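PDB 5X6B: O-phospho-L-seryl-tRNA:Cys-tRNA synthase from Methanocaldococcus jannaschii DSM 2661, which probably uses pyridoxal phosphate to replace the phosphate of phosphoserine carried on tRNA(Cys) with sulfur, making Cys-tRNA(Cys). Local coordinates for residues B[66-69]-B[70-73]; B[144-147]-B[148-152]; B[166-169]-B[170-173]; B[232-236]-B[237-241]; B[372-376]-B[377-381]. All coordinates share one frame; numbering follows the deposited sequence.

Contact 1: residues B[66-69]-B[70-73]; sequences ILPK and EAKK
K72 runs back from the first turn of helix 69-77 over the L67-P68 backbone that leads into it. Its CB lies 3.7 Å from K69 O, the carbonyl one turn earlier. CG then passes L67 CB at 4.2 Å. The chain beyond CG is fully extended, and because CG stands beside the backbone N (chi1 -65°) the lysine is sent along the incoming loop instead of out over the helix. CE comes to 3.5 Å from L67 O, and the tip, NZ, travels past that carbonyl to its real partner, an acidic side chain of the chain of another protein. The charged end also makes a cation-pi contact with W79 of the second subunit. A lysine suits this place because a long apolar stem can pack while its charge is spent at an interface.

P68 occupies the N-cap position, and a proline is well tolerated there, since an N-H would have no partner within the helix. Its carbonyl O takes two bonds, from K72 N at 3.2 Å in the carbonyl plane and from A71 N at 2.9 Å, which comes from above that plane. A71 is small enough to let L67 CG approach its CB at 4.0 Å. On the outer side K69 NZ and E70 OE2 form only a long salt bridge of 4.0 Å.

L67 and A71 lie against T302 and A305, while D80 of the second subunit bonds L67 N, so the start of helix 69-77 sits against helix 298-305 and also meets the second subunit.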
loop_
_atom_site.group_PDB
_atom_site.type_symbol
_atom_site.label_atom_id
_atom_site.label_comp_id
_atom_site.label_asym_id
_atom_site.label_seq_id
_atom_site.Cartn_x
_atom_site.Cartn_y
_atom_site.Cartn_z
ATOM N N ILE B 66 -6.765 -3.715 -9.308
ATOM C CA ILE B 66 -5.497 -3.958 -9.979
ATOM C C ILE B 66 -4.630 -2.706 -9.886
ATOM O O ILE B 66 -5.092 -1.601 -10.171
ATOM C CB ILE B 66 -5.704 -4.353 -11.451
ATOM C CG1 ILE B 66 -6.577 -5.604 -11.548
ATOM C CG2 ILE B 66 -4.371 -4.578 -12.135
ATOM C CD1 ILE B 66 -5.967 -6.820 -10.889
ATOM N N LEU B 67 -3.379 -2.872 -9.471
ATOM C CA LEU B 67 -2.506 -1.723 -9.276
ATOM C C LEU B 67 -1.893 -1.242 -10.581
ATOM O O LEU B 67 -1.347 -2.032 -11.347
ATOM C CB LEU B 67 -1.398 -2.045 -8.273
ATOM C CG LEU B 67 -1.650 -1.548 -6.847
ATOM C CD1 LEU B 67 -2.806 -2.305 -6.208
ATOM C CD2 LEU B 67 -0.385 -1.657 -6.005
ATOM N N PRO B 68 -2.003 0.066 -10.842
ATOM C CA PRO B 68 -1.329 0.717 -11.963
ATOM C C PRO B 68 0.146 0.936 -11.628
ATOM O O PRO B 68 0.497 0.957 -10.446
ATOM C CB PRO B 68 -2.078 2.042 -12.099
ATOM C CG PRO B 68 -2.530 2.342 -10.705
ATOM C CD PRO B 68 -2.829 1.009 -10.067
ATOM N N LYS B 69 0.987 1.101 -12.645
ATOM C CA LYS B 69 2.432 1.162 -12.445
ATOM C C LYS B 69 2.852 2.305 -11.521
ATOM O O LYS B 69 3.846 2.188 -10.808
ATOM C CB LYS B 69 3.153 1.282 -13.792
ATOM C CG LYS B 69 2.731 2.466 -14.641
ATOM C CD LYS B 69 3.553 2.533 -15.918
ATOM C CE LYS B 69 3.149 3.713 -16.786
ATOM N NZ LYS B 69 1.726 3.611 -17.200
ATOM N N GLU B 70 2.092 3.397 -11.527
ATOM C CA GLU B 70 2.362 4.525 -10.636
ATOM C C GLU B 70 2.325 4.080 -9.179
ATOM O O GLU B 70 3.140 4.509 -8.363
ATOM C CB GLU B 70 1.350 5.655 -10.854
ATOM C CG GLU B 70 1.313 6.217 -12.268
ATOM C CD GLU B 70 0.387 5.444 -13.189
ATOM O OE1 GLU B 70 -0.118 4.383 -12.771
ATOM O OE2 GLU B 70 0.166 5.896 -14.331
ATOM N N ALA B 71 1.376 3.207 -8.860
ATOM C CA ALA B 71 1.200 2.746 -7.493
ATOM C C ALA B 71 2.265 1.727 -7.116
ATOM O O ALA B 71 2.731 1.707 -5.980
ATOM C CB ALA B 71 -0.196 2.157 -7.304
ATOM N N LYS B 72 2.646 0.879 -8.066
ATOM C CA LYS B 72 3.687 -0.112 -7.816
ATOM C C LYS B 72 5.019 0.569 -7.502
ATOM O O LYS B 72 5.756 0.127 -6.623
ATOM C CB LYS B 72 3.846 -1.048 -9.008
ATOM C CG LYS B 72 2.641 -1.924 -9.284
ATOM C CD LYS B 72 2.896 -2.785 -10.504
ATOM C CE LYS B 72 1.719 -3.674 -10.828
ATOM N NZ LYS B 72 1.935 -4.367 -12.131
ATOM N N LYS B 73 5.317 1.649 -8.219
ATOM C CA LYS B 73 6.513 2.430 -7.940
ATOM C C LYS B 73 6.452 2.991 -6.530
ATOM O O LYS B 73 7.446 2.983 -5.801
ATOM C CB LYS B 73 6.672 3.565 -8.948
ATOM C CG LYS B 73 6.859 3.107 -10.378
ATOM C CD LYS B 73 6.919 4.296 -11.320
ATOM C CE LYS B 73 6.928 3.842 -12.765
ATOM N NZ LYS B 73 6.915 5.001 -13.694
#

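Contact 2: residues B[144-147]-B[148-152]; sequences KNAH and YTSYV
H147 lies beside Y148, the two side chains pointing the same way, where the loop after strand 139-143 enters helix 148-156. Their rings are neither stacked nor at right angles: the centroids are 4.5 Å apart and the planes meet at 36°, with Y148 CD2 over one imidazole face toward its rim. H147 has CG opposite its backbone N (chi1 -165°), which carries the ring across the start of the helix, beside the carbonyl carbon, and brings ND1 up to T149. There ND1 and T149 OG1 share a hydrogen bond of 2.9 Å at the ring edge; either atom could be the donor. T149 CG2 also touches ND1, at 3.3 Å, so the threonine offers both a polar and an apolar branch to the ring.

Y151, one helical turn beyond H147, brings its edge back to the loop. CE2 is 3.5 Å from A146 O, near the ring plane, and 3.9 Å from A146 CB; a methyl is small enough to fit beside this rim of the ring. The backbone joins in through S150 N, which bonds H147 O at 2.8 Å.

Outside the pair of segments, Y148 OH bonds R123, and K126 NZ serves both S150 OG and T149 OG1. The imidazole is thus restrained twice, by a ring over one face and a hydroxyl at its edge, and the hydroxyl is itself placed by K126; such a second shell would leave the histidine little freedom to rotate.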
loop_
_atom_site.group_PDB
_atom_site.type_symbol
_atom_site.label_atom_id
_atom_site.label_comp_id
_atom_site.label_asym_id
_atom_site.label_seq_id
_atom_site.Cartn_x
_atom_site.Cartn_y
_atom_site.Cartn_z
ATOM N N LYS B 144 -32.305 -5.495 0.697
ATOM C CA LYS B 144 -32.130 -6.934 0.861
ATOM C C LYS B 144 -30.921 -7.459 0.094
ATOM O O LYS B 144 -30.504 -8.602 0.286
ATOM C CB LYS B 144 -33.396 -7.677 0.421
ATOM C CG LYS B 144 -34.004 -8.532 1.516
ATOM C CD LYS B 144 -35.230 -9.296 1.045
ATOM C CE LYS B 144 -36.468 -8.839 1.810
ATOM N NZ LYS B 144 -37.624 -9.771 1.665
ATOM N N ASN B 145 -30.359 -6.619 -0.772
ATOM C CA ASN B 145 -29.173 -6.986 -1.541
ATOM C C ASN B 145 -27.880 -6.584 -0.846
ATOM O O ASN B 145 -26.797 -6.676 -1.430
ATOM C CB ASN B 145 -29.207 -6.343 -2.928
ATOM C CG ASN B 145 -30.001 -7.144 -3.927
ATOM O OD1 ASN B 145 -30.374 -8.292 -3.673
ATOM N ND2 ASN B 145 -30.240 -6.552 -5.093
ATOM N N ALA B 146 -27.997 -6.131 0.396
ATOM C CA ALA B 146 -26.856 -5.576 1.113
ATOM C C ALA B 146 -25.749 -6.603 1.334
ATOM O O ALA B 146 -26.010 -7.796 1.524
ATOM C CB ALA B 146 -27.306 -4.990 2.443
ATOM N N HIS B 147 -24.513 -6.117 1.293
ATOM C CA HIS B 147 -23.332 -6.936 1.534
ATOM C C HIS B 147 -23.315 -7.419 2.978
ATOM O O HIS B 147 -23.716 -6.684 3.883
ATOM C CB HIS B 147 -22.067 -6.138 1.222
ATOM C CG HIS B 147 -20.834 -6.975 1.102
ATOM N ND1 HIS B 147 -19.896 -7.068 2.102
ATOM C CD2 HIS B 147 -20.385 -7.763 0.091
ATOM C CE1 HIS B 147 -18.920 -7.874 1.718
ATOM N NE2 HIS B 147 -19.198 -8.309 0.502
ATOM N N TYR B 148 -22.845 -8.646 3.190
ATOM C CA TYR B 148 -22.881 -9.273 4.511
ATOM C C TYR B 148 -22.222 -8.406 5.582
ATOM O O TYR B 148 -22.599 -8.462 6.750
ATOM C CB TYR B 148 -22.218 -10.660 4.473
ATOM C CG TYR B 148 -20.699 -10.659 4.409
ATOM C CD1 TYR B 148 -19.931 -10.578 5.569
ATOM C CD2 TYR B 148 -20.034 -10.770 3.195
ATOM C CE1 TYR B 148 -18.551 -10.587 5.518
ATOM C CE2 TYR B 148 -18.652 -10.779 3.135
ATOM C CZ TYR B 148 -17.915 -10.684 4.299
ATOM O OH TYR B 148 -16.539 -10.692 4.246
ATOM N N THR B 149 -21.245 -7.600 5.180
ATOM C CA THR B 149 -20.545 -6.740 6.122
ATOM C C THR B 149 -21.446 -5.643 6.679
ATOM O O THR B 149 -21.150 -5.065 7.719
ATOM C CB THR B 149 -19.307 -6.090 5.481
ATOM O OG1 THR B 149 -19.708 -5.278 4.369
ATOM C CG2 THR B 149 -18.346 -7.161 5.010
ATOM N N SER B 150 -22.538 -5.343 5.985
ATOM C CA SER B 150 -23.498 -4.381 6.514
ATOM C C SER B 150 -24.237 -5.001 7.698
ATOM O O SER B 150 -24.522 -4.331 8.694
ATOM C CB SER B 150 -24.483 -3.938 5.434
ATOM O OG SER B 150 -23.833 -3.168 4.443
ATOM N N TYR B 151 -24.529 -6.291 7.582
ATOM C CA TYR B 151 -25.164 -7.040 8.657
ATOM C C TYR B 151 -24.214 -7.249 9.832
ATOM O O TYR B 151 -24.580 -7.024 10.987
ATOM C CB TYR B 151 -25.660 -8.392 8.141
ATOM C CG TYR B 151 -26.704 -8.268 7.058
ATOM C CD1 TYR B 151 -28.049 -8.118 7.379
ATOM C CD2 TYR B 151 -26.347 -8.295 5.713
ATOM C CE1 TYR B 151 -29.010 -8.001 6.394
ATOM C CE2 TYR B 151 -27.304 -8.178 4.719
ATOM C CZ TYR B 151 -28.633 -8.031 5.066
ATOM O OH TYR B 151 -29.589 -7.914 4.082
ATOM N N VAL B 152 -22.991 -7.680 9.530
ATOM C CA VAL B 152 -22.012 -7.993 10.562
ATOM C C VAL B 152 -21.590 -6.735 11.323
ATOM O O VAL B 152 -21.398 -6.775 12.537
ATOM C CB VAL B 152 -20.774 -8.690 9.964
ATOM C CG1 VAL B 152 -19.763 -9.032 11.052
ATOM C CG2 VAL B 152 -21.193 -9.950 9.224
#

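Contact 3: residues B[166-169]-B[170-173]; sequences YEEE and YPTY
Y173 turns the edge of its ring toward the face of Y166, a T-shaped pair with centroids 5.5 Å apart and planes 73° from parallel. Its own face lies over backbone: E169 C sits 3.7 Å above the ring, over its centre. Y173 CG stands beside the backbone N (chi1 -67°), folding the ring back over the turn it has just completed. Tyrosine fits because one flat group can use both edge and face. The turn is closed by a bond from Y173 N to E169 O.

Within it Y170 and P171 are joined by a cis peptide. The proline then packs on one face of the Y170 ring, P171 CB 3.5 Å above its centre, a CH-pi contact familiar from cis Tyr-Pro links. On the outer side E168, fully extended, crosses T172 at about a right angle and receives a weak bond, T172 OG1 to E168 OE1, of 3.0 Å.

Two tyrosine hydroxyls tie the turn to the rest of the chain, Y166 OH to N145 and Y170 OH to E352 of strand 349-352. This exposed turn links strand 160-166, outermost in the mixed sheet within this chain, to the short strand 174-175.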
loop_
_atom_site.group_PDB
_atom_site.type_symbol
_atom_site.label_atom_id
_atom_site.label_comp_id
_atom_site.label_asym_id
_atom_site.label_seq_id
_atom_site.Cartn_x
_atom_site.Cartn_y
_atom_site.Cartn_z
ATOM N N TYR B 166 -37.611 -6.432 -2.576
ATOM C CA TYR B 166 -37.505 -6.300 -4.019
ATOM C C TYR B 166 -38.717 -5.649 -4.677
ATOM O O TYR B 166 -39.857 -5.877 -4.277
ATOM C CB TYR B 166 -37.282 -7.674 -4.652
ATOM C CG TYR B 166 -35.985 -8.326 -4.250
ATOM C CD1 TYR B 166 -34.786 -7.956 -4.848
ATOM C CD2 TYR B 166 -35.956 -9.314 -3.275
ATOM C CE1 TYR B 166 -33.596 -8.551 -4.484
ATOM C CE2 TYR B 166 -34.770 -9.915 -2.904
ATOM C CZ TYR B 166 -33.593 -9.532 -3.512
ATOM O OH TYR B 166 -32.413 -10.134 -3.143
ATOM N N GLU B 167 -38.445 -4.838 -5.690
ATOM C CA GLU B 167 -39.460 -4.371 -6.624
ATOM C C GLU B 167 -39.813 -5.536 -7.540
ATOM O O GLU B 167 -40.888 -5.592 -8.128
ATOM C CB GLU B 167 -38.939 -3.172 -7.416
ATOM C CG GLU B 167 -39.931 -2.518 -8.350
ATOM C CD GLU B 167 -39.406 -1.202 -8.898
ATOM O OE1 GLU B 167 -38.387 -0.707 -8.370
ATOM O OE2 GLU B 167 -40.003 -0.665 -9.856
ATOM N N GLU B 168 -38.866 -6.461 -7.646
ATOM C CA GLU B 168 -39.027 -7.725 -8.350
ATOM C C GLU B 168 -37.855 -8.613 -7.992
ATOM O O GLU B 168 -36.717 -8.154 -7.990
ATOM C CB GLU B 168 -39.077 -7.536 -9.862
ATOM C CG GLU B 168 -39.021 -8.857 -10.622
ATOM C CD GLU B 168 -38.920 -8.673 -12.121
ATOM O OE1 GLU B 168 -38.663 -7.535 -12.565
ATOM O OE2 GLU B 168 -39.101 -9.667 -12.854
ATOM N N GLU B 169 -38.119 -9.876 -7.682
ATOM C CA GLU B 169 -37.030 -10.796 -7.396
ATOM C C GLU B 169 -36.507 -11.368 -8.712
ATOM O O GLU B 169 -35.933 -10.631 -9.513
ATOM C CB GLU B 169 -37.479 -11.892 -6.432
ATOM C CG GLU B 169 -38.100 -11.337 -5.151
ATOM C CD GLU B 169 -37.836 -12.205 -3.931
ATOM O OE1 GLU B 169 -36.927 -13.060 -3.997
ATOM O OE2 GLU B 169 -38.547 -12.044 -2.911
ATOM N N TYR B 170 -36.703 -12.662 -8.950
ATOM C CA TYR B 170 -36.185 -13.276 -10.175
ATOM C C TYR B 170 -36.778 -12.624 -11.428
ATOM O O TYR B 170 -37.981 -12.361 -11.485
ATOM C CB TYR B 170 -36.463 -14.780 -10.191
ATOM C CG TYR B 170 -35.797 -15.499 -11.341
ATOM C CD1 TYR B 170 -34.482 -15.935 -11.244
ATOM C CD2 TYR B 170 -36.475 -15.727 -12.531
ATOM C CE1 TYR B 170 -33.863 -16.585 -12.296
ATOM C CE2 TYR B 170 -35.864 -16.377 -13.590
ATOM C CZ TYR B 170 -34.558 -16.804 -13.465
ATOM O OH TYR B 170 -33.947 -17.452 -14.514
ATOM N N PRO B 171 -35.930 -12.353 -12.436
ATOM C CA PRO B 171 -34.482 -12.579 -12.414
ATOM C C PRO B 171 -33.668 -11.308 -12.181
ATOM O O PRO B 171 -32.453 -11.385 -12.012
ATOM C CB PRO B 171 -34.215 -13.134 -13.810
ATOM C CG PRO B 171 -35.187 -12.363 -14.667
ATOM C CD PRO B 171 -36.400 -12.052 -13.801
ATOM N N THR B 172 -34.328 -10.155 -12.180
ATOM C CA THR B 172 -33.631 -8.885 -12.024
ATOM C C THR B 172 -33.184 -8.607 -10.586
ATOM O O THR B 172 -32.150 -7.974 -10.368
ATOM C CB THR B 172 -34.501 -7.713 -12.507
ATOM O OG1 THR B 172 -35.795 -7.790 -11.894
ATOM C CG2 THR B 172 -34.650 -7.759 -14.023
ATOM N N TYR B 173 -33.959 -9.081 -9.615
ATOM C CA TYR B 173 -33.681 -8.834 -8.199
ATOM C C TYR B 173 -33.458 -7.349 -7.914
ATOM O O TYR B 173 -32.504 -6.969 -7.235
ATOM C CB TYR B 173 -32.481 -9.661 -7.742
ATOM C CG TYR B 173 -32.773 -11.143 -7.742
ATOM C CD1 TYR B 173 -33.415 -11.739 -6.665
ATOM C CD2 TYR B 173 -32.431 -11.944 -8.824
ATOM C CE1 TYR B 173 -33.698 -13.089 -6.655
ATOM C CE2 TYR B 173 -32.711 -13.302 -8.823
ATOM C CZ TYR B 173 -33.348 -13.867 -7.731
ATOM O OH TYR B 173 -33.633 -15.213 -7.712
#

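Contact 4: residues B[232-236]-B[237-241]; sequences YTVGR and MPVNG
M237 N bonds T233 O just after a type II beta turn, T233 to R236, in the crossing that leads from strand 226-229 to the neighbouring parallel strand 248-252 of the large mixed sheet. The compact side gathers round that one carbonyl. T233 O accepts R236 N at 3.0 Å, which closes the turn, and M237 N also at 3.0 Å, the second nearly along the C=O axis, so a single oxygen fixes two successive residues. G235 has the positive phi (103°) that the third position of such a turn favours in glycine.

Over this bend the M237 side chain doubles back: CG lies between the backbone N and the carbonyl carbon (chi1 70°), and a further bend brings CE to 4.0 Å from T233 CG2. Flexible methionine suits this curved path. V239 meets V234 at about a right angle, CG2 to CG2 at 4.1 Å. The end of the R236 side chain leads away from this packing; its guanidinium forms a salt bridge with D347 and bonds the backbone O of the modified lysine at position 255, which carries the pyridoxal cofactor.

The looser side is bridged by solvent: water 1 accepts from G235 N at 3.3 Å and donates to M237 O at 2.6 Å.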
loop_
_atom_site.group_PDB
_atom_site.type_symbol
_atom_site.label_atom_id
_atom_site.label_comp_id
_atom_site.label_asym_id
_atom_site.label_seq_id
_atom_site.Cartn_x
_atom_site.Cartn_y
_atom_site.Cartn_z
ATOM N N TYR B 232 -17.896 -0.616 -4.717
ATOM C CA TYR B 232 -18.249 -1.006 -6.092
ATOM C C TYR B 232 -18.783 0.109 -6.980
ATOM O O TYR B 232 -19.118 -0.157 -8.133
ATOM C CB TYR B 232 -19.279 -2.140 -6.118
ATOM C CG TYR B 232 -18.715 -3.527 -6.287
ATOM C CD1 TYR B 232 -17.636 -3.769 -7.132
ATOM C CD2 TYR B 232 -19.293 -4.607 -5.637
ATOM C CE1 TYR B 232 -17.133 -5.042 -7.293
ATOM C CE2 TYR B 232 -18.801 -5.884 -5.797
ATOM C CZ TYR B 232 -17.721 -6.097 -6.626
ATOM O OH TYR B 232 -17.226 -7.369 -6.782
ATOM N N THR B 233 -18.871 1.340 -6.482
ATOM C CA THR B 233 -19.189 2.448 -7.388
ATOM C C THR B 233 -18.122 3.533 -7.393
ATOM O O THR B 233 -17.730 4.005 -8.459
ATOM C CB THR B 233 -20.545 3.114 -7.071
ATOM O OG1 THR B 233 -20.551 3.599 -5.724
ATOM C CG2 THR B 233 -21.682 2.136 -7.275
ATOM N N VAL B 234 -17.662 3.944 -6.216
ATOM C CA VAL B 234 -16.640 4.986 -6.152
ATOM C C VAL B 234 -15.325 4.454 -6.700
ATOM O O VAL B 234 -14.783 3.468 -6.199
ATOM C CB VAL B 234 -16.439 5.517 -4.720
ATOM C CG1 VAL B 234 -15.125 6.253 -4.605
ATOM C CG2 VAL B 234 -17.577 6.446 -4.346
ATOM N N GLY B 235 -14.832 5.106 -7.748
ATOM C CA GLY B 235 -13.621 4.668 -8.414
ATOM C C GLY B 235 -13.885 3.939 -9.720
ATOM O O GLY B 235 -12.950 3.657 -10.465
ATOM N N ARG B 236 -15.152 3.624 -9.991
ATOM C CA ARG B 236 -15.551 3.054 -11.280
ATOM C C ARG B 236 -16.388 4.051 -12.068
ATOM O O ARG B 236 -16.077 4.378 -13.215
ATOM C CB ARG B 236 -16.344 1.760 -11.098
ATOM C CG ARG B 236 -15.592 0.686 -10.369
ATOM C CD ARG B 236 -16.235 -0.689 -10.480
ATOM N NE ARG B 236 -15.472 -1.632 -9.663
ATOM C CZ ARG B 236 -15.453 -2.947 -9.841
ATOM N NH1 ARG B 236 -14.723 -3.715 -9.045
ATOM N NH2 ARG B 236 -16.149 -3.491 -10.820
ATOM N N MET B 237 -17.463 4.514 -11.440
ATOM C CA MET B 237 -18.339 5.516 -12.030
ATOM C C MET B 237 -18.311 6.766 -11.162
ATOM O O MET B 237 -17.966 6.694 -9.986
ATOM C CB MET B 237 -19.765 4.977 -12.162
ATOM C CG MET B 237 -20.480 4.812 -10.837
ATOM S SD MET B 237 -22.095 4.032 -11.013
ATOM C CE MET B 237 -21.653 2.320 -11.289
ATOM N N PRO B 238 -18.649 7.925 -11.743
ATOM C CA PRO B 238 -18.709 9.154 -10.942
ATOM C C PRO B 238 -19.837 9.118 -9.912
ATOM O O PRO B 238 -20.883 8.521 -10.164
ATOM C CB PRO B 238 -18.950 10.247 -11.989
ATOM C CG PRO B 238 -19.492 9.536 -13.180
ATOM C CD PRO B 238 -18.859 8.187 -13.176
ATOM N N VAL B 239 -19.613 9.736 -8.755
ATOM C CA VAL B 239 -20.597 9.737 -7.678
ATOM C C VAL B 239 -20.677 11.101 -7.000
ATOM O O VAL B 239 -19.675 11.614 -6.508
ATOM C CB VAL B 239 -20.279 8.672 -6.609
ATOM C CG1 VAL B 239 -21.174 8.859 -5.393
ATOM C CG2 VAL B 239 -20.444 7.267 -7.177
ATOM N N ASN B 240 -21.871 11.687 -6.986
ATOM C CA ASN B 240 -22.095 12.957 -6.305
ATOM C C ASN B 240 -22.910 12.738 -5.040
ATOM O O ASN B 240 -24.109 12.462 -5.100
ATOM C CB ASN B 240 -22.802 13.953 -7.229
ATOM C CG ASN B 240 -22.856 15.357 -6.646
ATOM O OD1 ASN B 240 -22.775 15.549 -5.433
ATOM N ND2 ASN B 240 -22.996 16.349 -7.514
ATOM N N GLY B 241 -22.252 12.874 -3.893
ATOM C CA GLY B 241 -22.889 12.619 -2.615
ATOM C C GLY B 241 -23.987 13.595 -2.231
ATOM O O GLY B 241 -25.014 13.195 -1.684
HETATM O O HOH W 1 -16.395 7.895 -8.339
#

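Contact 5: residues B[372-376]-B[377-381]; sequences DELKK and RGIGG
R377 and E373 run obliquely to each other on one side of the end of helix 369-375, with carboxylate and guanidinium planes 71° apart. Their opposite charges probably attract, but E373 OE1 and R377 NH1 are 4.2 Å apart, beyond a salt bridge; each has a firmer partner, R365 for E373 and E411 for R377. Beside its own backbone N (chi1 -44°), R377 CG leads the extended side chain back past E373 O. L374 and I379 also meet at a slant, L374 CD2 lying 4.1 Å from I379 CB: two branched apolar residues suited to the inner side of the bend.

Between these pairs the backbone forms a Schellman motif. I379 N bonds L374 O at 2.8 Å, and G378 N bonds K375 O at 2.9 Å, closing a type I beta turn. R377 N bonds L374 O too, at 3.0 Å, arriving from the other face of the carbonyl plane. G378 is the C-prime residue, where positive phi (72°) favours glycine.

The motif stops the helix and sends the chain straight into strand 379-380, which runs parallel to strand 56-57. Helix 399-415 packs on both kinds of side chain, with I412 touching E373 and R377, and A408 touching I379.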
loop_
_atom_site.group_PDB
_atom_site.type_symbol
_atom_site.label_atom_id
_atom_site.label_comp_id
_atom_site.label_asym_id
_atom_site.label_seq_id
_atom_site.Cartn_x
_atom_site.Cartn_y
_atom_site.Cartn_z
ATOM N N ASP B 372 -11.295 -26.277 -14.515
ATOM C CA ASP B 372 -10.085 -26.889 -15.040
ATOM C C ASP B 372 -9.884 -26.513 -16.506
ATOM O O ASP B 372 -8.751 -26.319 -16.959
ATOM C CB ASP B 372 -10.135 -28.410 -14.872
ATOM C CG ASP B 372 -8.821 -29.082 -15.236
ATOM O OD1 ASP B 372 -7.837 -28.913 -14.481
ATOM O OD2 ASP B 372 -8.773 -29.786 -16.268
ATOM N N GLU B 373 -10.985 -26.402 -17.241
ATOM C CA GLU B 373 -10.921 -26.023 -18.649
ATOM C C GLU B 373 -10.505 -24.564 -18.815
ATOM O O GLU B 373 -9.929 -24.190 -19.832
ATOM C CB GLU B 373 -12.268 -26.270 -19.334
ATOM C CG GLU B 373 -12.572 -27.730 -19.647
ATOM C CD GLU B 373 -11.538 -28.371 -20.553
ATOM O OE1 GLU B 373 -11.118 -27.725 -21.538
ATOM O OE2 GLU B 373 -11.143 -29.524 -20.277
ATOM N N LEU B 374 -10.803 -23.743 -17.812
ATOM C CA LEU B 374 -10.433 -22.331 -17.837
ATOM C C LEU B 374 -8.960 -22.135 -17.491
ATOM O O LEU B 374 -8.266 -21.337 -18.122
ATOM C CB LEU B 374 -11.302 -21.525 -16.866
ATOM C CG LEU B 374 -12.747 -21.201 -17.254
ATOM C CD1 LEU B 374 -13.458 -20.528 -16.101
ATOM C CD2 LEU B 374 -12.796 -20.314 -18.482
ATOM N N LYS B 375 -8.493 -22.859 -16.477
ATOM C CA LYS B 375 -7.104 -22.765 -16.048
ATOM C C LYS B 375 -6.197 -23.267 -17.164
ATOM O O LYS B 375 -5.124 -22.710 -17.408
ATOM C CB LYS B 375 -6.880 -23.559 -14.755
ATOM C CG LYS B 375 -5.562 -24.314 -14.687
ATOM C CD LYS B 375 -5.652 -25.495 -13.734
ATOM C CE LYS B 375 -4.297 -26.158 -13.543
ATOM N NZ LYS B 375 -4.398 -27.318 -12.616
ATOM N N LYS B 376 -6.657 -24.306 -17.855
ATOM C CA LYS B 376 -5.945 -24.868 -18.999
ATOM C C LYS B 376 -5.755 -23.818 -20.096
ATOM O O LYS B 376 -4.837 -23.912 -20.909
ATOM C CB LYS B 376 -6.701 -26.084 -19.543
ATOM C CG LYS B 376 -5.960 -26.878 -20.608
ATOM C CD LYS B 376 -6.444 -28.325 -20.647
ATOM C CE LYS B 376 -5.577 -29.184 -21.559
ATOM N NZ LYS B 376 -6.091 -30.580 -21.665
ATOM N N ARG B 377 -6.622 -22.811 -20.105
ATOM C CA ARG B 377 -6.533 -21.737 -21.085
ATOM C C ARG B 377 -6.153 -20.418 -20.422
ATOM O O ARG B 377 -6.403 -19.342 -20.969
ATOM C CB ARG B 377 -7.856 -21.599 -21.839
ATOM C CG ARG B 377 -8.427 -22.937 -22.253
ATOM C CD ARG B 377 -9.487 -22.818 -23.325
ATOM N NE ARG B 377 -9.979 -24.136 -23.711
ATOM C CZ ARG B 377 -10.601 -24.397 -24.856
ATOM N NH1 ARG B 377 -11.022 -25.628 -25.122
ATOM N NH2 ARG B 377 -10.789 -23.428 -25.740
ATOM N N GLY B 378 -5.555 -20.510 -19.237
ATOM C CA GLY B 378 -4.990 -19.348 -18.572
ATOM C C GLY B 378 -6.006 -18.371 -18.017
ATOM O O GLY B 378 -5.765 -17.162 -17.988
ATOM N N ILE B 379 -7.140 -18.892 -17.559
ATOM C CA ILE B 379 -8.186 -18.050 -16.988
ATOM C C ILE B 379 -8.620 -18.566 -15.621
ATOM O O ILE B 379 -8.791 -19.770 -15.420
ATOM C CB ILE B 379 -9.421 -17.972 -17.916
ATOM C CG1 ILE B 379 -9.023 -17.481 -19.310
ATOM C CG2 ILE B 379 -10.472 -17.047 -17.331
ATOM C CD1 ILE B 379 -10.171 -17.451 -20.290
ATOM N N GLY B 380 -8.791 -17.650 -14.677
ATOM C CA GLY B 380 -9.296 -18.008 -13.369
ATOM C C GLY B 380 -10.198 -16.922 -12.823
ATOM O O GLY B 380 -10.543 -15.976 -13.535
ATOM N N GLY B 381 -10.577 -17.050 -11.556
ATOM C CA GLY B 381 -11.415 -16.050 -10.921
ATOM C C GLY B 381 -12.834 -16.543 -10.737
ATOM O O GLY B 381 -13.657 -15.870 -10.120
#

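Contact 4 is the buried one and contact 3 lies at the surface, while contacts 1, 2 and 5 are partly buried. Contacts 2, 3 and 4 join on to the large mixed sheet, at the ends of strands 139-143, 160-166 and 226-229. Contacts 2 and 3 touch through N145, though their centres are about 17 Å apart. Contacts 1 and 2 both begin a helix and both meet the second subunit, the first through I66, L67 and lysines salt-bridged to another protein, the second through tyrosines, T149 and V152; contact 5 ends a helix. Glycines with positive phi shape contacts 4 and 5, whereas contact 3 bends through a cis proline and contact 1 uses a trans proline as cap.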